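Long-range contacts in putative fimbrium anchoring subunit Fim4B (Bacteroides ovatus, PDB 5CAG), which is a putative outer-membrane lipoprotein of the FimB/Mfa2 family that probably holds a fimbrium at the bacterial cell surface: residues Glu105-Met110 and Thr161-Ile166; Phe149-Lys154 and Asn196-Phe201; Phe237-Asn242 and Ile283-Pro288. All coordinates share one frame; numbering follows the deposited sequence.

Interaction 1: residues Glu105-Met110 and Thr161-Ile166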
ATOM      1  N   GLU A 105      13.979  15.767 -13.642  1.00 88.09           N
ATOM      2  CA  GLU A 105      12.901  16.746 -13.567  1.00 89.56           C
ATOM      3  C   GLU A 105      11.569  16.068 -13.508  1.00 93.01           C
ATOM      4  O   GLU A 105      11.344  15.144 -14.266  1.00 92.50           O
ATOM      5  CB  GLU A 105      12.920  17.669 -14.785  1.00 93.49           C
ATOM      6  CG  GLU A 105      11.927  18.824 -14.712  1.00112.44           C
ATOM      7  CD  GLU A 105      12.232  19.858 -13.636  1.00154.70           C
ATOM      8  OE1 GLU A 105      13.185  20.653 -13.821  1.00157.31           O
ATOM      9  OE2 GLU A 105      11.523  19.865 -12.601  1.00155.28           O
ATOM     10  N   GLY A 106      10.707  16.529 -12.611  1.00 89.69           N
ATOM     11  CA  GLY A 106       9.348  16.038 -12.449  1.00 88.07           C
ATOM     12  C   GLY A 106       9.128  14.923 -11.458  1.00 89.67           C
ATOM     13  O   GLY A 106       7.970  14.566 -11.213  1.00 90.87           O
ATOM     14  N   THR A 107      10.214  14.344 -10.899  1.00 83.16           N
ATOM     15  CA  THR A 107      10.118  13.252  -9.921  1.00 80.13           C
ATOM     16  C   THR A 107       9.556  13.769  -8.595  1.00 85.60           C
ATOM     17  O   THR A 107       8.984  12.987  -7.846  1.00 84.79           O
ATOM     18  CB  THR A 107      11.455  12.533  -9.712  1.00 81.10           C
ATOM     19  OG1 THR A 107      12.448  13.461  -9.262  1.00 92.24           O
ATOM     20  CG2 THR A 107      11.918  11.812 -10.938  1.00 73.57           C
ATOM     21  N   GLU A 108       9.686  15.082  -8.321  1.00 84.23           N
ATOM     22  CA  GLU A 108       9.168  15.717  -7.105  1.00 85.52           C
ATOM     23  C   GLU A 108       7.624  15.617  -7.048  1.00 89.80           C
ATOM     24  O   GLU A 108       7.053  15.553  -5.968  1.00 90.83           O
ATOM     25  CB  GLU A 108       9.637  17.190  -7.004  1.00 89.95           C
ATOM     26  CG  GLU A 108       9.231  18.114  -8.160  1.00107.19           C
ATOM     27  CD  GLU A 108      10.123  18.204  -9.391  1.00137.76           C
ATOM     28  OE1 GLU A 108      11.038  17.361  -9.554  1.00135.58           O
ATOM     29  OE2 GLU A 108       9.894  19.128 -10.206  1.00134.80           O
ATOM     30  N   LYS A 109       6.961  15.579  -8.211  1.00 84.97           N
ATOM     31  CA  LYS A 109       5.510  15.496  -8.324  1.00 84.54           C
ATOM     32  C   LYS A 109       5.029  14.047  -8.083  1.00 86.35           C
ATOM     33  O   LYS A 109       3.831  13.816  -7.900  1.00 87.46           O
ATOM     34  CB  LYS A 109       5.076  16.027  -9.707  1.00 87.82           C
ATOM     35  CG  LYS A 109       5.141  17.561  -9.780  1.00116.47           C
ATOM     36  CD  LYS A 109       5.362  18.156 -11.198  1.00132.01           C
ATOM     37  CE  LYS A 109       6.771  18.685 -11.447  1.00142.41           C
ATOM     38  NZ  LYS A 109       7.174  19.775 -10.508  1.00147.63           N
HETATM   39  N   MSE A 110       5.968  13.085  -8.078  1.00 79.15           N
HETATM   40  CA  MSE A 110       5.721  11.653  -7.894  1.00 76.03           C
HETATM   41  C   MSE A 110       5.935  11.197  -6.441  1.00 83.51           C
HETATM   42  O   MSE A 110       6.592  11.884  -5.660  1.00 84.54           O
HETATM   43  CB  MSE A 110       6.655  10.842  -8.789  1.00 75.77           C
HETATM   44  CG  MSE A 110       6.593  11.224 -10.242  1.00 82.77           C
HETATM   45 SE   MSE A 110       7.895  10.189 -11.261  0.75 88.42          SE
HETATM   46  CE  MSE A 110       7.782  11.105 -12.971  1.00 87.13           C
ATOM     47  N   THR A 161      19.106   7.287 -19.036  1.00 76.04           N
ATOM     48  CA  THR A 161      18.308   6.650 -17.994  1.00 73.49           C
ATOM     49  C   THR A 161      16.833   6.784 -18.303  1.00 77.80           C
ATOM     50  O   THR A 161      16.446   7.714 -19.014  1.00 77.69           O
ATOM     51  CB  THR A 161      18.661   7.180 -16.604  1.00 72.84           C
ATOM     52  OG1 THR A 161      18.040   6.331 -15.634  1.00 80.04           O
ATOM     53  CG2 THR A 161      18.304   8.652 -16.401  1.00 59.60           C
ATOM     54  N   VAL A 162      16.020   5.822 -17.796  1.00 75.21           N
ATOM     55  CA  VAL A 162      14.553   5.794 -17.958  1.00 75.38           C
ATOM     56  C   VAL A 162      13.870   5.867 -16.587  1.00 80.43           C
ATOM     57  O   VAL A 162      14.248   5.118 -15.664  1.00 82.36           O
ATOM     58  CB  VAL A 162      14.039   4.571 -18.733  1.00 79.27           C
ATOM     59  CG1 VAL A 162      12.631   4.812 -19.232  1.00 79.69           C
ATOM     60  CG2 VAL A 162      14.950   4.229 -19.889  1.00 80.64           C
ATOM     61  N   VAL A 163      12.865   6.753 -16.465  1.00 74.16           N
ATOM     62  CA  VAL A 163      12.102   6.953 -15.243  1.00 72.91           C
ATOM     63  C   VAL A 163      10.636   6.603 -15.535  1.00 80.76           C
ATOM     64  O   VAL A 163       9.973   7.258 -16.358  1.00 83.83           O
ATOM     65  CB  VAL A 163      12.306   8.388 -14.651  1.00 76.80           C
ATOM     66  CG1 VAL A 163      11.193   8.809 -13.685  1.00 75.82           C
ATOM     67  CG2 VAL A 163      13.652   8.492 -13.955  1.00 76.80           C
ATOM     68  N   GLY A 164      10.150   5.565 -14.861  1.00 75.37           N
ATOM     69  CA  GLY A 164       8.764   5.144 -14.989  1.00 75.10           C
ATOM     70  C   GLY A 164       7.848   5.745 -13.939  1.00 79.72           C
ATOM     71  O   GLY A 164       8.266   6.026 -12.811  1.00 78.96           O
ATOM     72  N   SER A 165       6.588   5.931 -14.306  1.00 77.02           N
ATOM     73  CA  SER A 165       5.531   6.428 -13.433  1.00 77.02           C
ATOM     74  C   SER A 165       4.236   5.771 -13.846  1.00 84.78           C
ATOM     75  O   SER A 165       4.053   5.453 -15.030  1.00 85.68           O
ATOM     76  CB  SER A 165       5.415   7.948 -13.472  1.00 81.25           C
ATOM     77  OG  SER A 165       5.497   8.516 -14.772  1.00 92.71           O
ATOM     78  N   ILE A 166       3.358   5.509 -12.873  1.00 81.42           N
ATOM     79  CA  ILE A 166       2.070   4.894 -13.159  1.00 80.90           C
ATOM     80  C   ILE A 166       0.986   5.668 -12.398  1.00 88.29           C
ATOM     81  O   ILE A 166       1.029   5.828 -11.167  1.00 87.17           O
ATOM     82  CB  ILE A 166       2.060   3.369 -12.913  1.00 81.18           C
ATOM     83  CG1 ILE A 166       0.732   2.729 -13.314  1.00 80.91           C
ATOM     84  CG2 ILE A 166       2.458   3.009 -11.494  1.00 81.14           C
ATOM     85  CD1 ILE A 166       0.859   1.606 -14.206  1.00 76.31           C
TER

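Interaction 2: residues Phe149-Lys154 and Asn196-Phe201. With SO4 (sulfate ion), chain J.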
ATOM      1  N   PHE A 149       6.508  -5.529 -15.785  1.00 79.02           N
ATOM      2  CA  PHE A 149       6.232  -5.521 -17.220  1.00 80.11           C
ATOM      3  C   PHE A 149       7.529  -5.414 -17.998  1.00 84.62           C
ATOM      4  O   PHE A 149       8.592  -5.108 -17.441  1.00 82.40           O
ATOM      5  CB  PHE A 149       5.278  -4.380 -17.618  1.00 81.63           C
ATOM      6  CG  PHE A 149       5.908  -3.007 -17.574  1.00 82.02           C
ATOM      7  CD1 PHE A 149       6.573  -2.490 -18.682  1.00 85.25           C
ATOM      8  CD2 PHE A 149       5.857  -2.237 -16.421  1.00 81.86           C
ATOM      9  CE1 PHE A 149       7.191  -1.243 -18.627  1.00 84.59           C
ATOM     10  CE2 PHE A 149       6.451  -0.972 -16.384  1.00 83.60           C
ATOM     11  CZ  PHE A 149       7.120  -0.491 -17.485  1.00 81.86           C
ATOM     12  N   ALA A 150       7.424  -5.647 -19.297  1.00 83.51           N
ATOM     13  CA  ALA A 150       8.522  -5.491 -20.229  1.00 84.73           C
ATOM     14  C   ALA A 150       7.959  -4.943 -21.538  1.00 90.33           C
ATOM     15  O   ALA A 150       6.886  -5.371 -21.967  1.00 90.61           O
ATOM     16  CB  ALA A 150       9.243  -6.810 -20.441  1.00 86.83           C
ATOM     17  N   VAL A 151       8.603  -3.918 -22.106  1.00 85.98           N
ATOM     18  CA  VAL A 151       8.117  -3.378 -23.359  1.00 87.33           C
ATOM     19  C   VAL A 151       9.310  -3.145 -24.281  1.00 93.86           C
ATOM     20  O   VAL A 151      10.399  -2.763 -23.849  1.00 92.38           O
ATOM     21  CB  VAL A 151       7.202  -2.151 -23.194  1.00 89.65           C
ATOM     22  CG1 VAL A 151       7.921  -0.992 -22.540  1.00 87.50           C
ATOM     23  CG2 VAL A 151       6.589  -1.727 -24.517  1.00 92.05           C
ATOM     24  N   GLU A 152       9.106  -3.463 -25.543  1.00 93.55           N
ATOM     25  CA  GLU A 152      10.112  -3.339 -26.572  1.00 95.49           C
ATOM     26  C   GLU A 152      10.279  -1.869 -26.966  1.00 98.69           C
ATOM     27  O   GLU A 152       9.273  -1.191 -27.187  1.00 99.79           O
ATOM     28  CB  GLU A 152       9.651  -4.185 -27.750  1.00100.60           C
ATOM     29  CG  GLU A 152      10.748  -4.736 -28.627  1.00115.12           C
ATOM     30  CD  GLU A 152      10.146  -5.554 -29.747  1.00138.43           C
ATOM     31  OE1 GLU A 152       9.642  -6.664 -29.456  1.00143.30           O
ATOM     32  OE2 GLU A 152      10.096  -5.045 -30.892  1.00122.49           O
ATOM     33  N   ALA A 153      11.540  -1.367 -27.032  1.00 93.29           N
ATOM     34  CA  ALA A 153      11.842   0.021 -27.409  1.00 91.95           C
ATOM     35  C   ALA A 153      13.131   0.151 -28.266  1.00 97.58           C
ATOM     36  O   ALA A 153      14.219  -0.315 -27.882  1.00 96.35           O
ATOM     37  CB  ALA A 153      11.941   0.885 -26.177  1.00 89.40           C
ATOM     38  N   LYS A 154      12.986   0.810 -29.433  1.00 96.77           N
ATOM     39  CA  LYS A 154      14.068   1.033 -30.397  1.00 99.12           C
ATOM     40  C   LYS A 154      14.963   2.195 -29.970  1.00102.83           C
ATOM     41  O   LYS A 154      14.477   3.197 -29.432  1.00100.91           O
ATOM     42  CB  LYS A 154      13.482   1.306 -31.799  1.00104.67           C
ATOM     43  CG  LYS A 154      14.477   1.223 -32.970  1.00120.19           C
ATOM     44  CD  LYS A 154      13.815   1.491 -34.336  1.00129.62           C
ATOM     45  CE  LYS A 154      14.803   1.872 -35.423  1.00137.20           C
ATOM     46  NZ  LYS A 154      14.138   2.139 -36.737  1.00146.88           N
ATOM     47  N   ASN A 196      16.956  -3.810 -26.658  1.00110.68           N
ATOM     48  CA  ASN A 196      15.713  -3.706 -27.411  1.00109.72           C
ATOM     49  C   ASN A 196      14.465  -3.726 -26.506  1.00107.37           C
ATOM     50  O   ASN A 196      13.374  -3.475 -26.997  1.00107.72           O
ATOM     51  CB  ASN A 196      15.655  -4.836 -28.431  1.00115.03           C
ATOM     52  CG  ASN A 196      16.820  -4.807 -29.400  1.00134.82           C
ATOM     53  OD1 ASN A 196      16.830  -4.045 -30.382  1.00120.47           O
ATOM     54  ND2 ASN A 196      17.859  -5.588 -29.098  1.00127.27           N
ATOM     55  N   LYS A 197      14.631  -3.973 -25.197  1.00 98.83           N
ATOM     56  CA  LYS A 197      13.557  -4.048 -24.198  1.00 95.25           C
ATOM     57  C   LYS A 197      13.817  -3.131 -23.034  1.00 92.67           C
ATOM     58  O   LYS A 197      14.957  -2.731 -22.814  1.00 91.94           O
ATOM     59  CB  LYS A 197      13.453  -5.496 -23.636  1.00 99.14           C
ATOM     60  CG  LYS A 197      12.333  -6.329 -24.246  1.00130.98           C
ATOM     61  CD  LYS A 197      12.421  -7.822 -23.895  1.00145.55           C
ATOM     62  CE  LYS A 197      11.545  -8.627 -24.840  1.00158.33           C
ATOM     63  NZ  LYS A 197      11.837 -10.081 -24.778  1.00166.14           N
ATOM     64  N   VAL A 198      12.770  -2.849 -22.241  1.00 84.50           N
ATOM     65  CA  VAL A 198      12.851  -2.128 -20.970  1.00 79.80           C
ATOM     66  C   VAL A 198      11.991  -2.903 -19.988  1.00 85.84           C
ATOM     67  O   VAL A 198      10.871  -3.299 -20.321  1.00 86.84           O
ATOM     68  CB  VAL A 198      12.575  -0.612 -20.948  1.00 79.39           C
ATOM     69  CG1 VAL A 198      13.648   0.159 -21.692  1.00 79.75           C
ATOM     70  CG2 VAL A 198      11.191  -0.253 -21.434  1.00 78.73           C
ATOM     71  N   THR A 199      12.552  -3.204 -18.817  1.00 82.12           N
ATOM     72  CA  THR A 199      11.889  -4.011 -17.808  1.00 80.97           C
ATOM     73  C   THR A 199      11.731  -3.192 -16.540  1.00 82.52           C
ATOM     74  O   THR A 199      12.648  -2.482 -16.172  1.00 82.94           O
ATOM     75  CB  THR A 199      12.725  -5.276 -17.625  1.00 92.66           C
ATOM     76  OG1 THR A 199      12.555  -6.105 -18.781  1.00 93.91           O
ATOM     77  CG2 THR A 199      12.351  -6.056 -16.381  1.00 93.54           C
ATOM     78  N   ALA A 200      10.574  -3.254 -15.892  1.00 77.41           N
ATOM     79  CA  ALA A 200      10.357  -2.508 -14.659  1.00 75.79           C
ATOM     80  C   ALA A 200       9.446  -3.268 -13.699  1.00 81.23           C
ATOM     81  O   ALA A 200       8.700  -4.166 -14.104  1.00 80.94           O
ATOM     82  CB  ALA A 200       9.785  -1.136 -14.954  1.00 75.96           C
ATOM     83  N   PHE A 201       9.577  -2.940 -12.405  1.00 78.67           N
ATOM     84  CA  PHE A 201       8.833  -3.541 -11.300  1.00 78.65           C
ATOM     85  C   PHE A 201       8.296  -2.439 -10.432  1.00 80.27           C
ATOM     86  O   PHE A 201       9.029  -1.479 -10.158  1.00 81.73           O
ATOM     87  CB  PHE A 201       9.755  -4.450 -10.469  1.00 81.93           C
ATOM     88  CG  PHE A 201      10.266  -5.670 -11.196  1.00 87.70           C
ATOM     89  CD1 PHE A 201      11.318  -5.573 -12.105  1.00 93.93           C
ATOM     90  CD2 PHE A 201       9.715  -6.925 -10.957  1.00 92.93           C
ATOM     91  CE1 PHE A 201      11.765  -6.703 -12.811  1.00 97.12           C
ATOM     92  CE2 PHE A 201      10.175  -8.059 -11.657  1.00 97.92           C
ATOM     93  CZ  PHE A 201      11.200  -7.940 -12.571  1.00 96.91           C
TER
HETATM   94  S   SO4 J 409      17.452  -6.957 -24.450  1.00152.52           S
HETATM   95  O1  SO4 J 409      18.682  -6.775 -23.649  1.00149.97           O
HETATM   96  O2  SO4 J 409      17.780  -7.414 -25.809  1.00152.95           O
HETATM   97  O3  SO4 J 409      16.553  -7.915 -23.788  1.00153.14           O
HETATM   98  O4  SO4 J 409      16.740  -5.701 -24.578  1.00153.34           O

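Interaction 3: residues Phe237-Asn242 and Ile283-Pro288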
ATOM      1  N   PHE A 237      12.181   8.918 -21.041  1.00 76.00           N
ATOM      2  CA  PHE A 237      13.520   8.578 -21.492  1.00 74.89           C
ATOM      3  C   PHE A 237      14.383   9.798 -21.443  1.00 78.44           C
ATOM      4  O   PHE A 237      14.086  10.772 -22.138  1.00 81.15           O
ATOM      5  CB  PHE A 237      13.528   7.986 -22.910  1.00 78.21           C
ATOM      6  CG  PHE A 237      12.716   6.728 -23.083  1.00 79.37           C
ATOM      7  CD1 PHE A 237      13.274   5.481 -22.829  1.00 81.36           C
ATOM      8  CD2 PHE A 237      11.399   6.789 -23.531  1.00 81.47           C
ATOM      9  CE1 PHE A 237      12.515   4.317 -22.971  1.00 81.96           C
ATOM     10  CE2 PHE A 237      10.639   5.627 -23.671  1.00 83.91           C
ATOM     11  CZ  PHE A 237      11.200   4.398 -23.387  1.00 81.40           C
ATOM     12  N   ILE A 238      15.440   9.771 -20.610  1.00 71.08           N
ATOM     13  CA  ILE A 238      16.430  10.842 -20.561  1.00 70.35           C
ATOM     14  C   ILE A 238      17.510  10.460 -21.568  1.00 74.71           C
ATOM     15  O   ILE A 238      18.154   9.424 -21.399  1.00 74.01           O
ATOM     16  CB  ILE A 238      16.989  11.057 -19.139  1.00 71.41           C
ATOM     17  CG1 ILE A 238      15.868  11.322 -18.098  1.00 70.22           C
ATOM     18  CG2 ILE A 238      18.064  12.136 -19.146  1.00 71.06           C
ATOM     19  CD1 ILE A 238      15.019  12.584 -18.341  1.00 82.33           C
ATOM     20  N   LYS A 239      17.653  11.235 -22.643  1.00 72.54           N
ATOM     21  CA  LYS A 239      18.619  10.949 -23.711  1.00 74.70           C
ATOM     22  C   LYS A 239      20.091  11.245 -23.274  1.00 76.96           C
ATOM     23  O   LYS A 239      20.312  11.796 -22.195  1.00 74.49           O
ATOM     24  CB  LYS A 239      18.268  11.722 -25.009  1.00 80.28           C
ATOM     25  CG  LYS A 239      16.964  11.297 -25.698  1.00 92.20           C
ATOM     26  CD  LYS A 239      16.844  12.036 -27.030  1.00101.84           C
ATOM     27  CE  LYS A 239      15.481  12.077 -27.662  1.00100.83           C
ATOM     28  NZ  LYS A 239      15.431  13.187 -28.654  1.00112.68           N
ATOM     29  N   THR A 240      21.083  10.883 -24.124  1.00 74.36           N
ATOM     30  CA  THR A 240      22.495  11.069 -23.794  1.00 75.23           C
ATOM     31  C   THR A 240      22.865  12.541 -23.775  1.00 82.68           C
ATOM     32  O   THR A 240      23.891  12.896 -23.189  1.00 84.94           O
ATOM     33  CB  THR A 240      23.439  10.269 -24.701  1.00 86.13           C
ATOM     34  OG1 THR A 240      23.385  10.744 -26.048  1.00 94.38           O
ATOM     35  CG2 THR A 240      23.211   8.772 -24.622  1.00 82.41           C
ATOM     36  N   ASP A 241      22.029  13.405 -24.361  1.00 79.05           N
ATOM     37  CA  ASP A 241      22.270  14.845 -24.333  1.00 79.26           C
ATOM     38  C   ASP A 241      21.379  15.535 -23.274  1.00 81.17           C
ATOM     39  O   ASP A 241      21.269  16.766 -23.256  1.00 82.13           O
ATOM     40  CB  ASP A 241      22.043  15.439 -25.710  1.00 82.58           C
ATOM     41  CG  ASP A 241      20.641  15.316 -26.245  1.00 90.98           C
ATOM     42  OD1 ASP A 241      19.843  14.536 -25.661  1.00 89.33           O
ATOM     43  OD2 ASP A 241      20.357  15.935 -27.304  1.00100.93           O
ATOM     44  N   ASN A 242      20.770  14.725 -22.383  1.00 75.03           N
ATOM     45  CA  ASN A 242      19.894  15.142 -21.286  1.00 74.25           C
ATOM     46  C   ASN A 242      18.556  15.698 -21.798  1.00 81.29           C
ATOM     47  O   ASN A 242      17.883  16.448 -21.104  1.00 81.04           O
ATOM     48  CB  ASN A 242      20.597  16.144 -20.366  1.00 74.65           C
ATOM     49  CG  ASN A 242      21.987  15.699 -19.979  1.00 89.44           C
ATOM     50  OD1 ASN A 242      22.172  14.623 -19.377  1.00 77.70           O
ATOM     51  ND2 ASN A 242      22.995  16.489 -20.372  1.00 74.16           N
ATOM     52  N   ILE A 283       7.602   1.931 -29.603  1.00100.23           N
ATOM     53  CA  ILE A 283       8.413   2.971 -28.952  1.00 96.25           C
ATOM     54  C   ILE A 283       9.746   3.103 -29.685  1.00100.78           C
ATOM     55  O   ILE A 283      10.491   2.128 -29.804  1.00100.25           O
ATOM     56  CB  ILE A 283       8.622   2.745 -27.421  1.00 94.76           C
ATOM     57  CG1 ILE A 283       7.323   2.967 -26.651  1.00 93.56           C
ATOM     58  CG2 ILE A 283       9.697   3.664 -26.862  1.00 92.56           C
ATOM     59  CD1 ILE A 283       7.224   2.187 -25.394  1.00 93.39           C
ATOM     60  N   GLU A 284      10.055   4.309 -30.151  1.00 98.65           N
ATOM     61  CA  GLU A 284      11.344   4.559 -30.772  1.00100.14           C
ATOM     62  C   GLU A 284      11.948   5.826 -30.216  1.00103.50           C
ATOM     63  O   GLU A 284      11.324   6.881 -30.294  1.00104.25           O
ATOM     64  CB  GLU A 284      11.236   4.646 -32.300  1.00105.64           C
ATOM     65  CG  GLU A 284      12.549   5.035 -32.978  1.00120.59           C
ATOM     66  CD  GLU A 284      12.674   4.819 -34.475  1.00143.72           C
ATOM     67  OE1 GLU A 284      11.696   4.363 -35.116  1.00138.97           O
ATOM     68  OE2 GLU A 284      13.784   5.066 -35.000  1.00132.58           O
ATOM     69  N   VAL A 285      13.169   5.728 -29.684  1.00 99.01           N
ATOM     70  CA  VAL A 285      13.914   6.890 -29.199  1.00 98.13           C
ATOM     71  C   VAL A 285      14.696   7.453 -30.398  1.00107.43           C
ATOM     72  O   VAL A 285      15.474   6.730 -31.038  1.00109.30           O
ATOM     73  CB  VAL A 285      14.819   6.594 -27.978  1.00 98.06           C
ATOM     74  CG1 VAL A 285      15.608   7.832 -27.574  1.00 97.17           C
ATOM     75  CG2 VAL A 285      13.994   6.086 -26.807  1.00 95.22           C
ATOM     76  N   ASP A 286      14.442   8.723 -30.728  1.00105.09           N
ATOM     77  CA  ASP A 286      15.091   9.372 -31.861  1.00107.27           C
ATOM     78  C   ASP A 286      16.473   9.848 -31.461  1.00109.49           C
ATOM     79  O   ASP A 286      16.631  10.421 -30.380  1.00107.35           O
ATOM     80  CB  ASP A 286      14.230  10.528 -32.384  1.00110.80           C
ATOM     81  CG  ASP A 286      12.826  10.101 -32.777  1.00122.91           C
ATOM     82  OD1 ASP A 286      12.692   9.255 -33.702  1.00126.04           O
ATOM     83  OD2 ASP A 286      11.862  10.598 -32.156  1.00125.66           O
ATOM     84  N   LYS A 287      17.476   9.572 -32.320  1.00107.21           N
ATOM     85  CA  LYS A 287      18.874   9.960 -32.142  1.00107.17           C
ATOM     86  C   LYS A 287      18.944  11.429 -31.737  1.00112.22           C
ATOM     87  O   LYS A 287      18.258  12.253 -32.346  1.00113.57           O
ATOM     88  CB  LYS A 287      19.694   9.706 -33.431  1.00112.31           C
ATOM     89  CG  LYS A 287      21.212   9.957 -33.308  1.00122.70           C
ATOM     90  CD  LYS A 287      21.994   9.586 -34.587  1.00132.93           C
ATOM     91  CE  LYS A 287      23.322   8.899 -34.316  1.00136.46           C
ATOM     92  NZ  LYS A 287      23.950   8.374 -35.563  1.00143.38           N
ATOM     93  N   PRO A 288      19.710  11.776 -30.679  1.00107.37           N
ATOM     94  CA  PRO A 288      19.778  13.182 -30.270  1.00107.78           C
ATOM     95  C   PRO A 288      20.283  14.065 -31.399  1.00118.73           C
ATOM     96  O   PRO A 288      21.129  13.638 -32.200  1.00118.68           O
ATOM     97  CB  PRO A 288      20.746  13.167 -29.083  1.00106.78           C
ATOM     98  CG  PRO A 288      21.452  11.897 -29.156  1.00109.98           C
ATOM     99  CD  PRO A 288      20.546  10.926 -29.810  1.00106.09           C
TER

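Interaction 1: residues Glu105-Met110 and Thr161-Ile166
A loop segment in which Thr107-Lys109 have helical backbone angles without the regular helical bonds lies over strand 161-166, its backbone well clear of it: the CA atoms of Thr107 and Val163 are 8.5 Å apart and those of Met110 and Ser165 7.6 Å. No hydrogen bond crosses between the segments, and the contact is made mainly by side chains. The loop is shaped from within, the N of Met110 bonding to the O of Thr107 at 3.0 Å. Met110, present as selenomethionine, makes the most of the contact. Its chain runs extended beyond CG (chi2 177°), which carries SE and the terminal CE across to the strand. There Met110 CE lies 3.9 Å from Ser165 OG, and its SE is 4.0 Å from Ser165 CB. Met110 CE also touches Val163 CG1 at 4.2 Å. Val163 CG1 also meets Thr107 CG2 at 4.1 Å, the two side chains crossing at about a right angle. With CG2 beside its own backbone N (chi1 59° for OG1), Thr107 gives its methyl to the valine while OG1 bonds to the O of Ile104. Tyr188 of strand 187-193 touches both Met110 and Val163. All the touching residues are buried. This is loop-on-sheet packing, in which the long connection between strands 93-96 and 118-127 covers one face of a beta-sheet domain in a Bacteroidetes fimbrillin-superfamily protein.

Interaction 2: residues Phe149-Lys154 and Asn196-Phe201
The ring of Phe149 meets the methyl of Ala200 obliquely, Phe149 CE2 to Ala200 CB 3.6 Å, while Leu233, Leu235 and Ile275 also touch this aromatic side chain. Its CG sits between the backbone N and the carbonyl carbon (chi1 72°), which brings the end of the ring back toward the partner strand. On the same face Val151 and Val198 lie side by side and point the same way, with Val151 CG1 3.5 Å from Val198 CG2; Leu235 packs on both. The other face carries Ala150, Thr199, Glu152 and Lys197, where Ala150 CB lies 3.8 Å from Thr199 OG1. Paired backbone bonds join Phe149 with Ala200 and Val151 with Val198, Val151 N to Val198 O being 3.0 Å. Ala153 N reaches Asn196 O at 2.8 Å. Where the second strand begins, a sulfate probably taken from the crystallisation liquor accepts bonds at O4 from the N atoms of Asn196 and Lys197, and Asp195 N holds it too. Hydrogen-bonded and non-hydrogen-bonded pairs alternate as in any antiparallel strand pair, and the packing of its Phe149-Val198 face on strand 232-239 is consistent with a sandwich-like domain of the transthyretin clan assigned to this family.

Interaction 3: residues Phe237-Asn242 and Ile283-Pro288
Lys239 and Phe237, on one face of strand 232-239, pack against segment 283-288, near the end of the modelled chain; a type I beta turn from Lys239 to Asn242 forms part of the connection in the beta-hairpin of strands 232-239 and 244-250. The Lys239 side chain starts at CB directed toward the other segment. Lys239 CG passes Val285 CG1 at 4.2 Å, the two side chains sliding by in opposite directions. Extended from CG onward (chi2 -174°), the side chain runs across the segment toward the Asp286 carbonyl. Lys239 CD comes to 3.7 Å and CE to 3.4 Å from Asp286 O, and NZ ends 3.5 Å from it. Asp286 OD2 is 5.6 Å from Lys239 NZ, so any attraction between the opposite charges would probably be weak and not a salt bridge. Deeper in, Phe237 presents one ring face to Val285 CG2, a CH-pi contact with the methyl 4.1 Å from the ring centroid and 17° off the normal. Ile283 CG2 meets the same ring obliquely at CZ. Gln245 of strand 244-250 bonds to the O of Glu284 and the N of Asp286. At the turn, Thr240 OG1 lies near Pro288 CG. Asp241 bonds to the N of Thr243 through OD1, while its OD2 lies 3.3 Å from Pro288 CB.

From the N terminus, the loop 105-110 comes first, and strand 159-167 closes interaction 1. Before that closure, strand 134-154 has already opened interaction 2 with 149-154, so the two cross along the chain; 196-201 completes it. Interaction 3 follows in series, closing the loop from 237-242 to 283-288, near the end of the modelled chain. Strands 159-167 and 232-239 are neighbours, joined by a probable bond between Thr161 O and Ile238 N, with Val162 on Phe237. Strand 134-154 pairs with 283-284 through Lys154, and Ala153 packs on Ile283. Together the contacts tie a covering loop, the strands and the segment 283-288 into one domain.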